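Local coordinates for sensor protein kinase WalK (PDB 4YWZ) that acts as the sensor histidine kinase of the essential WalKR two-component system, its extracellular Cache-family domain probably serving as the receptor, at residues N6-K9 with E10-N14; Q25-I28 with S29-V33; T74-Q77 with S78-S81. The protein carries 1 engineered substitution. All coordinates share one frame; numbering follows the deposited sequence.

Contacts 1 and 2 both lie on the long helix 7-37, their centres about 29 Å apart, whereas contact 3 belongs to the loop that leaves strand 71-74. The two helical contacts are partly buried. Contact 1 faces helix 141-149 and the second subunit, and pairs leucines with a weak salt bridge; contact 2 sits against helix 46-54 and the sheet, joining an apolar face to water-bridged and acidic ones. Contact 3 is a surface contact in which an ST turn leads into a 3-10 turn, tied to strand 59-66 largely by polar groups. It lies across the chain's centre from contact 1.

Contact 1 (N6-K9 with E10-N14)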
loop_
_atom_site.group_PDB
_atom_site.type_symbol
_atom_site.label_atom_id
_atom_site.label_comp_id
_atom_site.label_asym_id
_atom_site.label_seq_id
_atom_site.Cartn_x
_atom_site.Cartn_y
_atom_site.Cartn_z
ATOM N N ASN A 6 -0.314 -6.897 17.308
ATOM C CA ASN A 6 0.196 -7.625 16.078
ATOM C C ASN A 6 0.165 -6.802 14.800
ATOM O O ASN A 6 0.294 -7.370 13.682
ATOM C CB ASN A 6 -0.639 -8.872 15.830
ATOM C CG ASN A 6 0.009 -10.099 16.410
ATOM O OD1 ASN A 6 0.812 -10.759 15.744
ATOM N ND2 ASN A 6 -0.289 -10.385 17.667
ATOM N N LEU A 7 -0.018 -5.517 14.975
ATOM C CA LEU A 7 -0.294 -4.605 13.903
ATOM C C LEU A 7 0.942 -4.569 12.969
ATOM O O LEU A 7 0.811 -4.576 11.714
ATOM C CB LEU A 7 -0.563 -3.232 14.440
ATOM C CG LEU A 7 -0.800 -2.154 13.401
ATOM C CD1 LEU A 7 -2.010 -2.435 12.503
ATOM C CD2 LEU A 7 -0.900 -0.771 13.997
ATOM N N GLU A 8 2.128 -4.593 13.575
ATOM C CA GLU A 8 3.372 -4.547 12.770
ATOM C C GLU A 8 3.471 -5.739 11.833
ATOM O O GLU A 8 3.728 -5.572 10.603
ATOM C CB GLU A 8 4.631 -4.388 13.672
ATOM C CG GLU A 8 5.893 -4.443 12.812
ATOM C CD GLU A 8 7.154 -4.188 13.620
ATOM O OE1 GLU A 8 7.026 -3.564 14.687
ATOM O OE2 GLU A 8 8.228 -4.602 13.159
ATOM N N LYS A 9 3.202 -6.948 12.301
ATOM C CA LYS A 9 3.342 -8.130 11.462
ATOM C C LYS A 9 2.286 -8.138 10.385
ATOM O O LYS A 9 2.534 -8.493 9.221
ATOM C CB LYS A 9 3.248 -9.391 12.346
ATOM C CG LYS A 9 3.188 -10.683 11.557
ATOM C CD LYS A 9 2.695 -11.835 12.434
ATOM C CE LYS A 9 2.234 -13.014 11.590
ATOM N NZ LYS A 9 3.338 -13.353 10.654
ATOM N N GLU A 10 1.090 -7.673 10.739
ATOM C CA GLU A 10 -0.006 -7.618 9.799
ATOM C C GLU A 10 0.311 -6.637 8.622
ATOM O O GLU A 10 0.090 -6.982 7.483
ATOM C CB GLU A 10 -1.263 -7.128 10.492
ATOM C CG GLU A 10 -2.019 -8.193 11.280
ATOM C CD GLU A 10 -3.057 -7.571 12.233
ATOM O OE1 GLU A 10 -3.333 -6.317 12.214
ATOM O OE2 GLU A 10 -3.644 -8.384 13.008
ATOM N N LEU A 11 0.805 -5.455 8.938
ATOM C CA LEU A 11 1.086 -4.433 7.943
ATOM C C LEU A 11 2.259 -4.883 7.088
ATOM O O LEU A 11 2.219 -4.644 5.875
ATOM C CB LEU A 11 1.330 -3.107 8.561
ATOM C CG LEU A 11 0.114 -2.518 9.301
ATOM C CD1 LEU A 11 0.586 -1.210 9.863
ATOM C CD2 LEU A 11 -1.021 -2.327 8.321
ATOM N N LEU A 12 3.284 -5.485 7.707
ATOM C CA LEU A 12 4.419 -5.958 6.868
ATOM C C LEU A 12 3.972 -7.070 5.966
ATOM O O LEU A 12 4.308 -7.082 4.769
ATOM C CB LEU A 12 5.582 -6.385 7.801
ATOM C CG LEU A 12 6.191 -5.191 8.541
ATOM C CD1 LEU A 12 7.103 -5.702 9.680
ATOM C CD2 LEU A 12 7.024 -4.292 7.693
ATOM N N ASP A 13 3.199 -8.007 6.467
ATOM C CA ASP A 13 2.683 -9.095 5.616
ATOM C C ASP A 13 1.811 -8.586 4.513
ATOM O O ASP A 13 1.898 -9.057 3.440
ATOM C CB ASP A 13 1.872 -10.106 6.419
ATOM C CG ASP A 13 2.711 -11.006 7.328
ATOM O OD1 ASP A 13 3.943 -11.092 7.237
ATOM O OD2 ASP A 13 2.084 -11.609 8.169
ATOM N N ASN A 14 0.971 -7.559 4.745
ATOM C CA ASN A 14 0.129 -7.051 3.719
ATOM C C ASN A 14 0.990 -6.372 2.613
ATOM O O ASN A 14 0.758 -6.526 1.374
ATOM C CB ASN A 14 -0.843 -5.940 4.225
ATOM C CG ASN A 14 -1.825 -6.374 5.229
ATOM O OD1 ASN A 14 -2.168 -7.533 5.330
ATOM N ND2 ASN A 14 -2.340 -5.370 6.015
#
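Lys-9 and Asp-13 supply the charged contact of this stretch, one helical turn apart. The ammonium group of Lys-9 approaches one carboxylate oxygen, NZ to OD2 of Asp-13 at 3.3 Å, a salt bridge whose hydrogen bond is weak. The lysine chain runs out from the helix and bends only at its last torsion (chi4 53°), which turns NZ back to the aspartate. Each backbone bond reaches back four residues: Glu-10 N donates to Asn-6 O at 3.1 Å, and the amides of Leu-11, Leu-12 and Asp-13 follow with Leu-7, Glu-8 and Lys-9. These are the opening turns of helix 7-37, the long N-terminal helix of this Cache-family domain, and they lie along an interface with the second subunit, where Leu-11 packs on Tyr-22 and Glu-10 on Gln-21 of that other chain. The apolar part belongs to Leu-7 and Leu-11, whose side chains slant across one another with CD1 of Leu-7 3.8 Å from CG of Leu-11. Leu-7 places its CG anti to the backbone N (chi1 177°), Leu-11 beside its own (chi1 -64°), and the two buried branches come together. Glu-8 and Leu-12 instead run alongside each other in the same direction; the aliphatic CG of Glu-8 meets CD1 of Leu-12 at 3.6 Å, and both side chains also touch Tyr-144 of helix 141-149. Glu-10 folds its stem over the preceding turn, its CG 3.4 Å from Asn-6 O, while its OE2 stands 4.2 Å from Asn-6 CB.

Contact 2 (Q25-I28 with S29-V33); sequences QLEI and SIEKV
The carbonyl oxygen of Gln-25 is approached twice by Ser-29: the backbone N donates to it at 2.9 Å, and OG lies 2.8 Å from the same Gln-25 O. With chi1 at -52°, OG lies beside the serine's own backbone N, on the side that faces the carbonyl one turn earlier. A water that accepts from Gln-25 NE2 also lies against Ser-29 OG, at a doubtfully short distance. A second water accepts from NE2 of Gln-25 at 3.0 Å and, weakly, from NZ of Lys-32, which links the amide loosely through solvent to the lysine seven places on. Lys-32 runs alongside Ile-28 in the same direction, laying its CE 3.7 Å from CG2 of the isoleucine. On another face of the helix, Leu-26 and Ile-30 set methyl against methyl, CD1 to CD1 at 4.0 Å. Both of these buried side chains also touch Ile-134 of strand 129-138, and Leu-26 meets Leu-49 and Tyr-53 of helix 46-54, so here helix 7-37 packs onto the antiparallel sheet of the Cache-family domain. Glu-27 bends at chi2 (-91°), bringing OE2 to 3.5 Å from OE1 of Glu-31, with the two carboxylate planes turned 56° apart. Its OE1 forms a salt bridge with Lys-24, and its OE2 accepts from the backbone N of Lys-125. These partners hold the buried carboxylate of Glu-27 in place, and the positive charge of Lys-24 would offset part of the repulsion that the neighbouring Glu-31 is likely to exert.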
loop_
_atom_site.group_PDB
_atom_site.type_symbol
_atom_site.label_atom_id
_atom_site.label_comp_id
_atom_site.label_asym_id
_atom_site.label_seq_id
_atom_site.Cartn_x
_atom_site.Cartn_y
_atom_site.Cartn_z
ATOM N N GLN A 25 2.048 -11.162 -11.608
ATOM C CA GLN A 25 1.461 -10.778 -12.844
ATOM C C GLN A 25 2.475 -10.248 -13.841
ATOM O O GLN A 25 2.358 -10.491 -15.039
ATOM C CB GLN A 25 0.274 -9.752 -12.545
ATOM C CG GLN A 25 -0.611 -9.624 -13.759
ATOM C CD GLN A 25 -1.409 -10.852 -14.003
ATOM O OE1 GLN A 25 -1.909 -11.461 -13.060
ATOM N NE2 GLN A 25 -1.356 -11.335 -15.223
ATOM N N LEU A 26 3.531 -9.535 -13.409
ATOM C CA LEU A 26 4.586 -9.175 -14.290
ATOM C C LEU A 26 5.271 -10.435 -14.889
ATOM O O LEU A 26 5.593 -10.455 -16.088
ATOM C CB LEU A 26 5.624 -8.334 -13.546
ATOM C CG LEU A 26 6.898 -7.891 -14.253
ATOM C CD1 LEU A 26 6.616 -7.236 -15.545
ATOM C CD2 LEU A 26 7.783 -6.998 -13.339
ATOM N N GLU A 27 5.489 -11.399 -14.019
ATOM C CA GLU A 27 6.186 -12.644 -14.462
ATOM C C GLU A 27 5.353 -13.340 -15.550
ATOM O O GLU A 27 5.884 -13.736 -16.630
ATOM C CB GLU A 27 6.407 -13.559 -13.298
ATOM C CG GLU A 27 7.146 -14.868 -13.640
ATOM C CD GLU A 27 6.341 -16.072 -14.023
ATOM O OE1 GLU A 27 5.137 -16.116 -13.663
ATOM O OE2 GLU A 27 6.946 -16.993 -14.779
ATOM N N ILE A 28 4.047 -13.406 -15.306
ATOM C CA ILE A 28 3.098 -14.026 -16.280
ATOM C C ILE A 28 3.083 -13.247 -17.569
ATOM O O ILE A 28 3.110 -13.791 -18.714
ATOM C CB ILE A 28 1.666 -14.136 -15.679
ATOM C CG1 ILE A 28 1.613 -15.171 -14.565
ATOM C CG2 ILE A 28 0.649 -14.383 -16.827
ATOM C CD1 ILE A 28 0.340 -15.107 -13.734
ATOM N N SER A 29 3.102 -11.917 -17.484
ATOM C CA SER A 29 3.181 -11.082 -18.649
ATOM C C SER A 29 4.411 -11.290 -19.525
ATOM O O SER A 29 4.292 -11.325 -20.747
ATOM C CB SER A 29 3.038 -9.521 -18.305
ATOM O OG SER A 29 1.825 -9.356 -17.511
ATOM N N ILE A 30 5.597 -11.389 -18.915
ATOM C CA ILE A 30 6.797 -11.599 -19.581
ATOM C C ILE A 30 6.769 -13.011 -20.235
ATOM O O ILE A 30 7.155 -13.154 -21.423
ATOM C CB ILE A 30 8.040 -11.426 -18.619
ATOM C CG1 ILE A 30 8.184 -9.951 -18.245
ATOM C CG2 ILE A 30 9.294 -11.916 -19.320
ATOM C CD1 ILE A 30 9.282 -9.761 -17.189
ATOM N N GLU A 31 6.257 -13.955 -19.492
ATOM C CA GLU A 31 6.207 -15.339 -20.014
ATOM C C GLU A 31 5.362 -15.360 -21.294
ATOM O O GLU A 31 5.756 -15.952 -22.319
ATOM C CB GLU A 31 5.641 -16.245 -18.958
ATOM C CG GLU A 31 5.254 -17.643 -19.427
ATOM C CD GLU A 31 4.763 -18.520 -18.308
ATOM O OE1 GLU A 31 4.567 -17.991 -17.190
ATOM O OE2 GLU A 31 4.681 -19.782 -18.503
ATOM N N LYS A 32 4.264 -14.639 -21.297
ATOM C CA LYS A 32 3.317 -14.635 -22.453
ATOM C C LYS A 32 3.975 -14.029 -23.658
ATOM O O LYS A 32 3.769 -14.524 -24.771
ATOM C CB LYS A 32 2.017 -13.903 -22.061
ATOM C CG LYS A 32 1.269 -14.757 -21.077
ATOM C CD LYS A 32 -0.220 -14.459 -20.934
ATOM C CE LYS A 32 -0.846 -15.508 -20.012
ATOM N NZ LYS A 32 -2.124 -15.028 -19.418
ATOM N N VAL A 33 4.784 -12.984 -23.480
ATOM C CA VAL A 33 5.476 -12.403 -24.591
ATOM C C VAL A 33 6.464 -13.382 -25.250
ATOM O O VAL A 33 6.547 -13.477 -26.484
ATOM C CB VAL A 33 6.213 -11.095 -24.240
ATOM C CG1 VAL A 33 6.714 -10.479 -25.501
ATOM C CG2 VAL A 33 5.225 -10.126 -23.669
HETATM O O HOH W 1 -0.286 -10.491 -17.868
HETATM O O HOH W 2 -3.057 -13.559 -16.428
#

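Contact 3 (T74-Q77 with S78-S81); sequences TTKQ and SNRS
Lys-76 O takes the backbone N of Asn-79 at 2.9 Å, and Gln-77 O takes that of Arg-80 at 3.1 Å. Both bonds span three residues, which marks the stretch as a 3-10 turn in the loop after edge strand 71-74 of the Cache-family sheet. In each the donor stands well above the carbonyl plane, not on a lone pair. The side chains of Gln-77 and Arg-80 run side by side in the same direction. The guanidinium folds back over the turn, and Gln-77 O lies 3.0 Å above its plane, displaced toward the rim; the glutamine amide is inclined 40° to that plane, with its CD at the guanidinium edge. Across the turn, Lys-76 carries its stem past two polar groups: CG comes within 3.3 Å of Ser-78 OG, and CD within 3.7 Å of Asn-79 ND2. Beyond the stem the lysine chain bends twice, and NZ makes a weak hydrogen bond to Gly-60 O. An ST turn leads into this shell: Lys-76 N donates to Thr-74 OG1 at 3.0 Å and nearly straight (170°). Glu-61 of strand 59-66 joins the two halves, its OE2 hydrogen-bonded both to Thr-74 OG1 and to Asn-79 ND2. Further out, Thr-75 OG1 is bonded to the backbone N of Ile-62 on the same strand. With the hydroxyl of Thr-74 anti to the backbone N (chi1 177°), its methyl CG2 rests 3.9 Å from Asn-79 O.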
loop_
_atom_site.group_PDB
_atom_site.type_symbol
_atom_site.label_atom_id
_atom_site.label_comp_id
_atom_site.label_asym_id
_atom_site.label_seq_id
_atom_site.Cartn_x
_atom_site.Cartn_y
_atom_site.Cartn_z
ATOM N N THR A 74 16.674 -2.392 -16.433
ATOM C CA THR A 74 16.317 -1.771 -15.177
ATOM C C THR A 74 15.302 -0.665 -15.414
ATOM O O THR A 74 15.264 -0.031 -16.485
ATOM C CB THR A 74 17.534 -1.157 -14.425
ATOM O OG1 THR A 74 17.075 -0.502 -13.229
ATOM C CG2 THR A 74 18.347 -0.150 -15.250
ATOM N N THR A 75 14.501 -0.407 -14.387
ATOM C CA THR A 75 13.560 0.717 -14.373
ATOM C C THR A 75 14.153 2.030 -13.846
ATOM O O THR A 75 13.491 3.091 -14.007
ATOM C CB THR A 75 12.383 0.412 -13.533
ATOM O OG1 THR A 75 12.773 0.204 -12.157
ATOM C CG2 THR A 75 11.704 -0.825 -14.046
ATOM N N LYS A 76 15.369 1.986 -13.345
ATOM C CA LYS A 76 16.048 3.138 -12.750
ATOM C C LYS A 76 17.119 3.693 -13.677
ATOM O O LYS A 76 18.192 3.089 -13.923
ATOM C CB LYS A 76 16.552 2.797 -11.333
ATOM C CG LYS A 76 17.225 3.947 -10.630
ATOM C CD LYS A 76 17.442 3.754 -9.113
ATOM C CE LYS A 76 16.253 3.371 -8.269
ATOM N NZ LYS A 76 15.138 4.359 -8.019
ATOM N N GLN A 77 16.780 4.842 -14.270
ATOM C CA GLN A 77 17.666 5.490 -15.276
ATOM C C GLN A 77 19.088 5.736 -14.737
ATOM O O GLN A 77 20.086 5.532 -15.431
ATOM C CB GLN A 77 16.960 6.775 -15.772
ATOM C CG GLN A 77 17.735 7.619 -16.768
ATOM C CD GLN A 77 17.786 9.085 -16.334
ATOM O OE1 GLN A 77 18.641 9.490 -15.526
ATOM N NE2 GLN A 77 16.857 9.889 -16.855
ATOM N N SER A 78 19.222 6.085 -13.456
ATOM C CA SER A 78 20.519 6.306 -12.823
ATOM C C SER A 78 21.358 5.044 -12.677
ATOM O O SER A 78 22.515 5.150 -12.387
ATOM C CB SER A 78 20.333 6.985 -11.435
ATOM O OG SER A 78 19.613 6.157 -10.482
ATOM N N ASN A 79 20.774 3.851 -12.935
ATOM C CA ASN A 79 21.466 2.588 -12.908
ATOM C C ASN A 79 21.637 1.981 -14.282
ATOM O O ASN A 79 21.996 0.791 -14.413
ATOM C CB ASN A 79 20.640 1.599 -12.085
ATOM C CG ASN A 79 20.912 1.719 -10.619
ATOM O OD1 ASN A 79 21.879 2.366 -10.190
ATOM N ND2 ASN A 79 20.026 1.143 -9.828
ATOM N N ARG A 80 21.474 2.799 -15.338
ATOM C CA ARG A 80 21.739 2.303 -16.681
ATOM C C ARG A 80 23.168 1.721 -16.878
ATOM O O ARG A 80 23.353 0.815 -17.745
ATOM C CB ARG A 80 21.319 3.358 -17.750
ATOM C CG ARG A 80 22.463 4.056 -18.494
ATOM C CD ARG A 80 21.964 5.227 -19.371
ATOM N NE ARG A 80 21.354 6.293 -18.553
ATOM C CZ ARG A 80 22.020 7.119 -17.737
ATOM N NH1 ARG A 80 23.344 7.047 -17.623
ATOM N NH2 ARG A 80 21.361 8.033 -17.028
ATOM N N SER A 81 24.159 2.155 -16.097
ATOM C CA SER A 81 25.470 1.520 -16.159
ATOM C C SER A 81 25.511 0.003 -15.774
ATOM O O SER A 81 26.421 -0.720 -16.187
ATOM C CB SER A 81 26.497 2.289 -15.372
ATOM O OG SER A 81 26.234 2.309 -13.990
#